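Local atomic coordinates of lipoxygenase (Cyanothece sp., PDB entry 5EK8), a protein that probably adds molecular oxygen to polyunsaturated fatty acids, acting as a non-heme iron 9R-lipoxygenase. Residues A[275-280]-A[348-353]; A[287-292]-A[593-598]; A[414-419]-A[587-592]. All blocks are in the same frame, centred on the assembly; numbering follows the deposited sequence.

The three contacts lie on the same side of the chain's centre, their own centres 10 to 13 Å apart. Contacts 1 and 3 are buried; contact 2 is partly exposed. Contact 1 sets strand 272-277 on helix 337-377 with aromatic rings. Contact 2 starts from the neighbouring strand 291-300 of the same sheet and uses hydrogen bonds. Contact 3 has apolar touches between two loops and a sodium ion held by one of them. Contacts 3 and 2 use consecutive parts of one loop, 587-592 and 593-598. They also meet directly, through the backbone bond of Asp289 N with Leu591 O. In contact 1, Phe352 CB touches Leu589 O of contact 3.

Contact 1: A[275-280]-A[348-353]; sequences MSFIWD and TAALFD
Phe277 and Trp279 join strand 272-277 of an antiparallel sheet, and the loop just after it, to the long helix 337-377. This helix supplies the iron ligands His359 and His364. The short axes of 275-277 and 348-353 cross at 73° and come within 9.6 Å of each other. Phe277 has CG opposite its carbonyl carbon (chi1 -65°), which carries the ring onto two small helix residues. Its CE2 lies 3.9 Å from Ala350 CB, and its CD2 lies 4.2 Å from Ala349 CB. The carbonyl carbon of Ala349 sits over one face of the ring. Asp353 runs across Phe277 at about a right angle, with OD1 3.3 Å from Phe277 CE1. The same oxygen is hydrogen-bonded to Asn259, so its polar need is met beside the ring. Replacing Phe277 by an alanine would probably open a gap between strand and helix and leave Ala350 CB and the Asp353 carboxylate without their aromatic neighbour. Trp279 meets the same turn of the helix with its six-membered ring. Trp279 CZ2 is 4.0 Å from Ala349 CB, and Ala349 O lies at the indole edge, near its plane. Trp279 CH2 meets Phe352 CD2 at 3.5 Å. The planes are 41° apart, and the indole atoms CH2 and CZ3 come to the edge of the Phe352 ring. Met427 of helix 421-432 touches Trp279, Phe352 and Asp353. No hydrogen bond links the segments. This is sheet-on-helix packing within the lipoxygenase fold, on the helix that bears iron-binding histidines.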
loop_
_atom_site.group_PDB
_atom_site.type_symbol
_atom_site.label_atom_id
_atom_site.label_comp_id
_atom_site.label_asym_id
_atom_site.label_seq_id
_atom_site.Cartn_x
_atom_site.Cartn_y
_atom_site.Cartn_z
ATOM N N MET A 275 15.558 15.826 -14.403
ATOM C CA MET A 275 15.204 14.991 -13.266
ATOM C C MET A 275 16.473 14.557 -12.532
ATOM O O MET A 275 17.450 14.123 -13.149
ATOM C CB MET A 275 14.387 13.778 -13.708
ATOM C CG MET A 275 13.854 12.920 -12.558
ATOM S SD MET A 275 12.335 13.524 -11.786
ATOM C CE MET A 275 12.958 14.711 -10.594
ATOM N N SER A 276 16.453 14.697 -11.211
ATOM C CA SER A 276 17.640 14.482 -10.404
ATOM C C SER A 276 17.461 13.327 -9.438
ATOM O O SER A 276 16.469 13.252 -8.711
ATOM C CB SER A 276 17.991 15.749 -9.617
ATOM O OG SER A 276 18.122 16.876 -10.466
ATOM N N PHE A 277 18.440 12.435 -9.429
ATOM C CA PHE A 277 18.533 11.435 -8.384
ATOM C C PHE A 277 19.902 11.533 -7.723
ATOM O O PHE A 277 20.920 11.175 -8.320
ATOM C CB PHE A 277 18.284 10.036 -8.945
ATOM C CG PHE A 277 16.889 9.841 -9.472
ATOM C CD1 PHE A 277 15.796 9.942 -8.624
ATOM C CD2 PHE A 277 16.671 9.555 -10.813
ATOM C CE1 PHE A 277 14.515 9.769 -9.101
ATOM C CE2 PHE A 277 15.391 9.379 -11.297
ATOM C CZ PHE A 277 14.310 9.483 -10.441
ATOM N N ILE A 278 19.908 12.043 -6.494
ATOM C CA ILE A 278 21.134 12.221 -5.720
ATOM C C ILE A 278 21.056 11.446 -4.408
ATOM O O ILE A 278 20.088 11.565 -3.658
ATOM C CB ILE A 278 21.413 13.712 -5.424
ATOM C CG1 ILE A 278 21.923 14.422 -6.680
ATOM C CG2 ILE A 278 22.431 13.851 -4.314
ATOM C CD1 ILE A 278 20.840 15.088 -7.487
ATOM N N TRP A 279 22.090 10.658 -4.135
ATOM C CA TRP A 279 22.065 9.715 -3.024
ATOM C C TRP A 279 23.075 10.068 -1.938
ATOM O O TRP A 279 23.407 9.229 -1.098
ATOM C CB TRP A 279 22.324 8.295 -3.540
ATOM C CG TRP A 279 21.531 7.969 -4.768
ATOM C CD1 TRP A 279 21.890 8.207 -6.066
ATOM C CD2 TRP A 279 20.237 7.356 -4.816
ATOM N NE1 TRP A 279 20.897 7.779 -6.919
ATOM C CE2 TRP A 279 19.873 7.253 -6.175
ATOM C CE3 TRP A 279 19.351 6.885 -3.841
ATOM C CZ2 TRP A 279 18.662 6.697 -6.583
ATOM C CZ3 TRP A 279 18.146 6.336 -4.251
ATOM C CH2 TRP A 279 17.816 6.244 -5.609
ATOM N N ASP A 280 23.554 11.310 -1.950
ATOM C CA ASP A 280 24.557 11.756 -0.981
ATOM C C ASP A 280 24.105 11.550 0.467
ATOM O O ASP A 280 24.930 11.427 1.377
ATOM C CB ASP A 280 24.903 13.228 -1.206
ATOM C CG ASP A 280 25.547 13.475 -2.552
ATOM O OD1 ASP A 280 25.457 14.613 -3.058
ATOM O OD2 ASP A 280 26.136 12.527 -3.109
ATOM N N THR A 348 17.986 2.533 -13.815
ATOM C CA THR A 348 18.117 1.769 -12.582
ATOM C C THR A 348 17.919 2.659 -11.358
ATOM O O THR A 348 17.263 2.261 -10.383
ATOM C CB THR A 348 19.484 1.080 -12.488
ATOM O OG1 THR A 348 20.519 2.064 -12.611
ATOM C CG2 THR A 348 19.635 0.047 -13.592
ATOM N N ALA A 349 18.485 3.861 -11.402
ATOM C CA ALA A 349 18.258 4.804 -10.308
ATOM C C ALA A 349 16.764 5.109 -10.193
ATOM O O ALA A 349 16.214 5.203 -9.090
ATOM C CB ALA A 349 19.058 6.082 -10.511
ATOM N N ALA A 350 16.108 5.222 -11.344
ATOM C CA ALA A 350 14.687 5.533 -11.394
ATOM C C ALA A 350 13.847 4.359 -10.915
ATOM O O ALA A 350 12.751 4.549 -10.391
ATOM C CB ALA A 350 14.281 5.936 -12.800
ATOM N N LEU A 351 14.359 3.147 -11.090
ATOM C CA LEU A 351 13.609 1.961 -10.696
ATOM C C LEU A 351 13.706 1.757 -9.191
ATOM O O LEU A 351 12.706 1.476 -8.529
ATOM C CB LEU A 351 14.105 0.711 -11.428
ATOM C CG LEU A 351 13.230 -0.530 -11.213
ATOM C CD1 LEU A 351 12.014 -0.468 -12.103
ATOM C CD2 LEU A 351 14.002 -1.816 -11.460
ATOM N N PHE A 352 14.912 1.894 -8.647
ATOM C CA PHE A 352 15.074 1.779 -7.203
ATOM C C PHE A 352 14.323 2.900 -6.482
ATOM O O PHE A 352 13.614 2.646 -5.501
ATOM C CB PHE A 352 16.547 1.792 -6.800
ATOM C CG PHE A 352 16.756 1.803 -5.311
ATOM C CD1 PHE A 352 16.381 0.712 -4.541
ATOM C CD2 PHE A 352 17.309 2.907 -4.681
ATOM C CE1 PHE A 352 16.561 0.717 -3.171
ATOM C CE2 PHE A 352 17.494 2.919 -3.310
ATOM C CZ PHE A 352 17.119 1.819 -2.554
ATOM N N ASP A 353 14.467 4.130 -6.971
ATOM C CA ASP A 353 13.730 5.251 -6.399
ATOM C C ASP A 353 12.231 5.006 -6.498
ATOM O O ASP A 353 11.478 5.283 -5.563
ATOM C CB ASP A 353 14.086 6.559 -7.104
ATOM C CG ASP A 353 13.260 7.727 -6.609
ATOM O OD1 ASP A 353 12.294 8.119 -7.291
ATOM O OD2 ASP A 353 13.569 8.249 -5.524
#

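Contact 2: A[287-292]-A[593-598]; sequences EHDLHN and NGSFGS
Asp289 and His291 share one first torsion, which swings CG to the side of the backbone N (chi1 -65° and -53°). Two residues apart on an extended chain, they turn their polar ends to the same side, where Ser595 lies. Ser595 OG takes the matching position on its own residue and comes between them. His291 NE2 donates to Ser595 OG at 2.7 Å. The bond is nearly straight, at 161°, and OG lies in the plane of the imidazole. Ser595 OG in turn donates to Asp289 OD2 at 3.0 Å, on the anti lone pair. Gly594 N donates to the syn lone pair of Asp289 OD2 at 2.6 Å. One carboxylate oxygen is thus gripped by two donors, which should hold the carboxylate in place. The contact joins the start of strand 291-300, in the antiparallel sheet, to the long loop between helices 577-581 and 608-623. At Gly594 the loop backbone has a positive phi, and a CB there would press against the carbonyl oxygen of Asn593. The other ring nitrogen, His291 ND1, is hydrogen-bonded to Ser313, so the ring is held at both nitrogens and its rotation is fixed. Ile345 of helix 337-377 packs on both His291 and Ser595. These two residues are buried, whereas the Asn593 end of the loop is exposed to solvent.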
loop_
_atom_site.group_PDB
_atom_site.type_symbol
_atom_site.label_atom_id
_atom_site.label_comp_id
_atom_site.label_asym_id
_atom_site.label_seq_id
_atom_site.Cartn_x
_atom_site.Cartn_y
_atom_site.Cartn_z
ATOM N N GLU A 287 28.250 -4.061 -2.099
ATOM C CA GLU A 287 28.232 -4.766 -3.381
ATOM C C GLU A 287 28.003 -3.839 -4.578
ATOM O O GLU A 287 28.758 -3.868 -5.550
ATOM C CB GLU A 287 27.158 -5.863 -3.379
ATOM C CG GLU A 287 27.288 -6.896 -2.265
ATOM C CD GLU A 287 26.478 -6.538 -1.026
ATOM O OE1 GLU A 287 25.284 -6.186 -1.166
ATOM O OE2 GLU A 287 27.036 -6.607 0.091
ATOM N N HIS A 288 26.958 -3.021 -4.508
ATOM C CA HIS A 288 26.518 -2.258 -5.672
ATOM C C HIS A 288 27.137 -0.867 -5.765
ATOM O O HIS A 288 27.671 -0.337 -4.790
ATOM C CB HIS A 288 24.992 -2.127 -5.668
ATOM C CG HIS A 288 24.275 -3.412 -5.395
ATOM N ND1 HIS A 288 23.720 -3.706 -4.169
ATOM C CD2 HIS A 288 24.027 -4.481 -6.189
ATOM C CE1 HIS A 288 23.157 -4.901 -4.219
ATOM N NE2 HIS A 288 23.330 -5.393 -5.433
ATOM N N ASP A 289 27.052 -0.285 -6.956
ATOM C CA ASP A 289 27.480 1.083 -7.180
ATOM C C ASP A 289 26.340 2.048 -6.873
ATOM O O ASP A 289 25.179 1.646 -6.808
ATOM C CB ASP A 289 27.956 1.270 -8.622
ATOM C CG ASP A 289 29.194 0.458 -8.939
ATOM O OD1 ASP A 289 29.902 0.039 -7.999
ATOM O OD2 ASP A 289 29.462 0.241 -10.138
ATOM N N LEU A 290 26.685 3.321 -6.688
ATOM C CA LEU A 290 25.695 4.378 -6.485
ATOM C C LEU A 290 25.957 5.530 -7.441
ATOM O O LEU A 290 27.092 5.994 -7.564
ATOM C CB LEU A 290 25.726 4.889 -5.046
ATOM C CG LEU A 290 24.498 4.669 -4.164
ATOM C CD1 LEU A 290 24.612 5.513 -2.903
ATOM C CD2 LEU A 290 23.223 4.988 -4.921
ATOM N N HIS A 291 24.912 6.003 -8.113
ATOM C CA HIS A 291 25.085 7.074 -9.088
ATOM C C HIS A 291 24.148 8.258 -8.869
ATOM O O HIS A 291 22.924 8.127 -8.933
ATOM C CB HIS A 291 24.893 6.533 -10.505
ATOM C CG HIS A 291 25.738 5.336 -10.814
ATOM N ND1 HIS A 291 27.082 5.430 -11.110
ATOM C CD2 HIS A 291 25.431 4.019 -10.868
ATOM C CE1 HIS A 291 27.565 4.220 -11.332
ATOM N NE2 HIS A 291 26.586 3.346 -11.186
ATOM N N ASN A 292 24.737 9.417 -8.604
ATOM C CA ASN A 292 24.004 10.665 -8.690
ATOM C C ASN A 292 23.785 10.976 -10.162
ATOM O O ASN A 292 24.685 11.475 -10.838
ATOM C CB ASN A 292 24.752 11.806 -7.997
ATOM C CG ASN A 292 24.855 11.617 -6.495
ATOM O OD1 ASN A 292 24.078 10.881 -5.890
ATOM N ND2 ASN A 292 25.818 12.288 -5.887
ATOM N N ASN A 593 30.307 -3.195 -10.209
ATOM C CA ASN A 593 31.649 -3.167 -10.794
ATOM C C ASN A 593 31.918 -2.062 -11.814
ATOM O O ASN A 593 32.646 -2.269 -12.781
ATOM C CB ASN A 593 31.946 -4.519 -11.434
ATOM C CG ASN A 593 31.948 -5.649 -10.425
ATOM O OD1 ASN A 593 31.289 -6.671 -10.617
ATOM N ND2 ASN A 593 32.688 -5.468 -9.338
ATOM N N GLY A 594 31.346 -0.885 -11.581
ATOM C CA GLY A 594 31.588 0.260 -12.441
ATOM C C GLY A 594 30.352 0.672 -13.207
ATOM O O GLY A 594 30.262 1.804 -13.687
ATOM N N SER A 595 29.416 -0.265 -13.342
ATOM C CA SER A 595 28.130 -0.038 -14.005
ATOM C C SER A 595 28.256 0.322 -15.482
ATOM O O SER A 595 27.249 0.533 -16.158
ATOM C CB SER A 595 27.346 1.065 -13.289
ATOM O OG SER A 595 27.154 0.758 -11.922
ATOM N N PHE A 596 29.483 0.397 -15.984
ATOM C CA PHE A 596 29.706 0.763 -17.376
ATOM C C PHE A 596 30.192 -0.420 -18.200
ATOM O O PHE A 596 31.224 -1.021 -17.904
ATOM C CB PHE A 596 30.706 1.914 -17.480
ATOM C CG PHE A 596 30.086 3.270 -17.319
ATOM C CD1 PHE A 596 29.451 3.882 -18.385
ATOM C CD2 PHE A 596 30.152 3.941 -16.106
ATOM C CE1 PHE A 596 28.881 5.135 -18.247
ATOM C CE2 PHE A 596 29.586 5.198 -15.959
ATOM C CZ PHE A 596 28.949 5.795 -17.032
ATOM N N GLY A 597 29.433 -0.745 -19.241
ATOM C CA GLY A 597 29.760 -1.847 -20.125
ATOM C C GLY A 597 28.534 -2.203 -20.936
ATOM O O GLY A 597 27.466 -1.628 -20.726
ATOM N N SER A 598 28.686 -3.139 -21.867
ATOM C CA SER A 598 27.555 -3.626 -22.651
ATOM C C SER A 598 26.479 -4.184 -21.729
ATOM O O SER A 598 26.772 -4.618 -20.616
ATOM C CB SER A 598 28.010 -4.697 -23.645
ATOM O OG SER A 598 26.908 -5.235 -24.353
#

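Contact 3: A[414-419]-A[587-592]; sequences VTNGPL and NSLALR. With NA (sodium ion), chain C.
Gly417 and Leu589 bring the two backbones closest, with Gly417 CA 5.1 Å from Leu589 CA. Pro418 and Ala590 are the next pair. Neither segment is regular here: 414-419 leaves the short helix 412-415 and turns, while 587-592 is loop throughout. The end of the helix and the turn after it point three backbone oxygens at one sodium ion. Val414 O is 2.5 Å from it, Gly417 O 2.6 Å and Leu419 O 2.7 Å. Asp285 adds a carboxylate oxygen from elsewhere in the chain. The 587-592 loop lies on the other side of Gly417 from the ion. A CB on Gly417 would be crowded by Pro418 CD. Between the segments the touches pair apolar carbons with one another and with backbone oxygens. Leu589 holds CG beside the backbone N (chi1 -68°) and CD1 extended away from CA (chi2 171°). CD1 thereby reaches Asn416 CB at 3.6 Å. Asn416 O touches the methylene Leu589 CB and the methyl Ala590 CB. Pro418 CD rests against Ala590 CB at 4.1 Å and also lies beside Leu589 O. The Asn416 side-chain nitrogen is hydrogen-bonded to Glu610 O. Within its own loop, Ser588 OG bonds to Ala590 O at 2.7 Å and approaches from above the carbonyl plane. This bond closes a bend around Leu589. Phe352 of helix 337-377 packs on Pro418. No hydrogen bond crosses between the segments; they meet by van der Waals contact. Three carbonyl oxygens, of Val414, Gly417 and Leu419, go to the cation, while Asn416 O faces carbon atoms of the loop. Neutral carbonyls and one carboxylate suit a sodium ion, and Asp285 probably balances its charge.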
loop_
_atom_site.group_PDB
_atom_site.type_symbol
_atom_site.label_atom_id
_atom_site.label_comp_id
_atom_site.label_asym_id
_atom_site.label_seq_id
_atom_site.Cartn_x
_atom_site.Cartn_y
_atom_site.Cartn_z
ATOM N N VAL A 414 15.895 -3.944 -0.366
ATOM C CA VAL A 414 17.142 -3.766 0.368
ATOM C C VAL A 414 18.291 -4.507 -0.311
ATOM O O VAL A 414 19.282 -3.897 -0.716
ATOM C CB VAL A 414 17.015 -4.262 1.821
ATOM C CG1 VAL A 414 18.364 -4.203 2.527
ATOM C CG2 VAL A 414 15.961 -3.452 2.577
ATOM N N THR A 415 18.139 -5.824 -0.426
ATOM C CA THR A 415 19.140 -6.707 -1.027
ATOM C C THR A 415 19.586 -6.254 -2.414
ATOM O O THR A 415 20.776 -6.069 -2.662
ATOM C CB THR A 415 18.605 -8.158 -1.133
ATOM O OG1 THR A 415 18.512 -8.737 0.175
ATOM C CG2 THR A 415 19.526 -9.017 -1.988
ATOM N N ASN A 416 18.622 -6.083 -3.312
ATOM C CA ASN A 416 18.906 -5.743 -4.702
ATOM C C ASN A 416 19.163 -4.252 -4.898
ATOM O O ASN A 416 19.772 -3.849 -5.888
ATOM C CB ASN A 416 17.750 -6.189 -5.609
ATOM C CG ASN A 416 17.744 -7.689 -5.873
ATOM O OD1 ASN A 416 18.526 -8.444 -5.304
ATOM N ND2 ASN A 416 16.845 -8.120 -6.737
ATOM N N GLY A 417 18.687 -3.438 -3.958
ATOM C CA GLY A 417 18.942 -2.009 -3.977
ATOM C C GLY A 417 20.368 -1.691 -3.560
ATOM O O GLY A 417 20.988 -2.458 -2.811
ATOM N N PRO A 418 20.894 -0.548 -4.033
ATOM C CA PRO A 418 22.280 -0.119 -3.800
ATOM C C PRO A 418 22.532 0.378 -2.377
ATOM O O PRO A 418 23.670 0.683 -2.011
ATOM C CB PRO A 418 22.454 1.022 -4.799
ATOM C CG PRO A 418 21.087 1.612 -4.895
ATOM C CD PRO A 418 20.131 0.458 -4.796
ATOM N N LEU A 419 21.476 0.461 -1.579
ATOM C CA LEU A 419 21.598 0.984 -0.229
ATOM C C LEU A 419 21.551 -0.115 0.813
ATOM O O LEU A 419 21.127 -1.236 0.537
ATOM C CB LEU A 419 20.491 2.002 0.045
ATOM C CG LEU A 419 20.494 3.204 -0.900
ATOM C CD1 LEU A 419 19.426 4.210 -0.487
ATOM C CD2 LEU A 419 21.877 3.846 -0.946
ATOM N N ASN A 587 16.918 -3.211 -17.278
ATOM C CA ASN A 587 16.735 -2.557 -15.995
ATOM C C ASN A 587 16.974 -3.461 -14.793
ATOM O O ASN A 587 16.821 -4.677 -14.872
ATOM C CB ASN A 587 15.328 -1.973 -15.914
ATOM C CG ASN A 587 15.308 -0.611 -15.252
ATOM O OD1 ASN A 587 16.278 -0.218 -14.607
ATOM N ND2 ASN A 587 14.204 0.116 -15.409
ATOM N N SER A 588 17.367 -2.845 -13.684
ATOM C CA SER A 588 17.515 -3.541 -12.412
ATOM C C SER A 588 17.474 -2.531 -11.267
ATOM O O SER A 588 17.407 -1.320 -11.495
ATOM C CB SER A 588 18.814 -4.346 -12.377
ATOM O OG SER A 588 19.918 -3.539 -12.733
ATOM N N LEU A 589 17.505 -3.024 -10.034
ATOM C CA LEU A 589 17.455 -2.140 -8.876
ATOM C C LEU A 589 18.834 -1.583 -8.553
ATOM O O LEU A 589 18.966 -0.686 -7.716
ATOM C CB LEU A 589 16.875 -2.875 -7.667
ATOM C CG LEU A 589 15.395 -3.245 -7.790
ATOM C CD1 LEU A 589 14.961 -4.164 -6.654
ATOM C CD2 LEU A 589 14.541 -1.993 -7.811
ATOM N N ALA A 590 19.853 -2.103 -9.235
ATOM C CA ALA A 590 21.228 -1.648 -9.053
ATOM C C ALA A 590 22.163 -2.225 -10.111
ATOM O O ALA A 590 21.796 -3.141 -10.845
ATOM C CB ALA A 590 21.730 -2.016 -7.660
ATOM N N LEU A 591 23.375 -1.679 -10.178
ATOM C CA LEU A 591 24.421 -2.207 -11.049
ATOM C C LEU A 591 25.708 -2.420 -10.250
ATOM O O LEU A 591 25.812 -1.983 -9.101
ATOM C CB LEU A 591 24.671 -1.266 -12.230
ATOM C CG LEU A 591 23.497 -1.011 -13.184
ATOM C CD1 LEU A 591 23.908 -0.084 -14.316
ATOM C CD2 LEU A 591 22.946 -2.310 -13.743
ATOM N N ARG A 592 26.688 -3.086 -10.854
ATOM C CA ARG A 592 27.904 -3.452 -10.134
ATOM C C ARG A 592 29.181 -3.162 -10.920
ATOM O O ARG A 592 29.141 -2.905 -12.121
ATOM C CB ARG A 592 27.869 -4.940 -9.758
ATOM C CG ARG A 592 26.653 -5.347 -8.941
ATOM C CD ARG A 592 26.734 -6.782 -8.426
ATOM N NE ARG A 592 26.656 -7.783 -9.486
ATOM C CZ ARG A 592 27.666 -8.574 -9.833
ATOM N NH1 ARG A 592 28.827 -8.478 -9.198
ATOM N NH2 ARG A 592 27.518 -9.466 -10.806
HETATM NA NA NA C . 21.711 -3.631 -0.566
#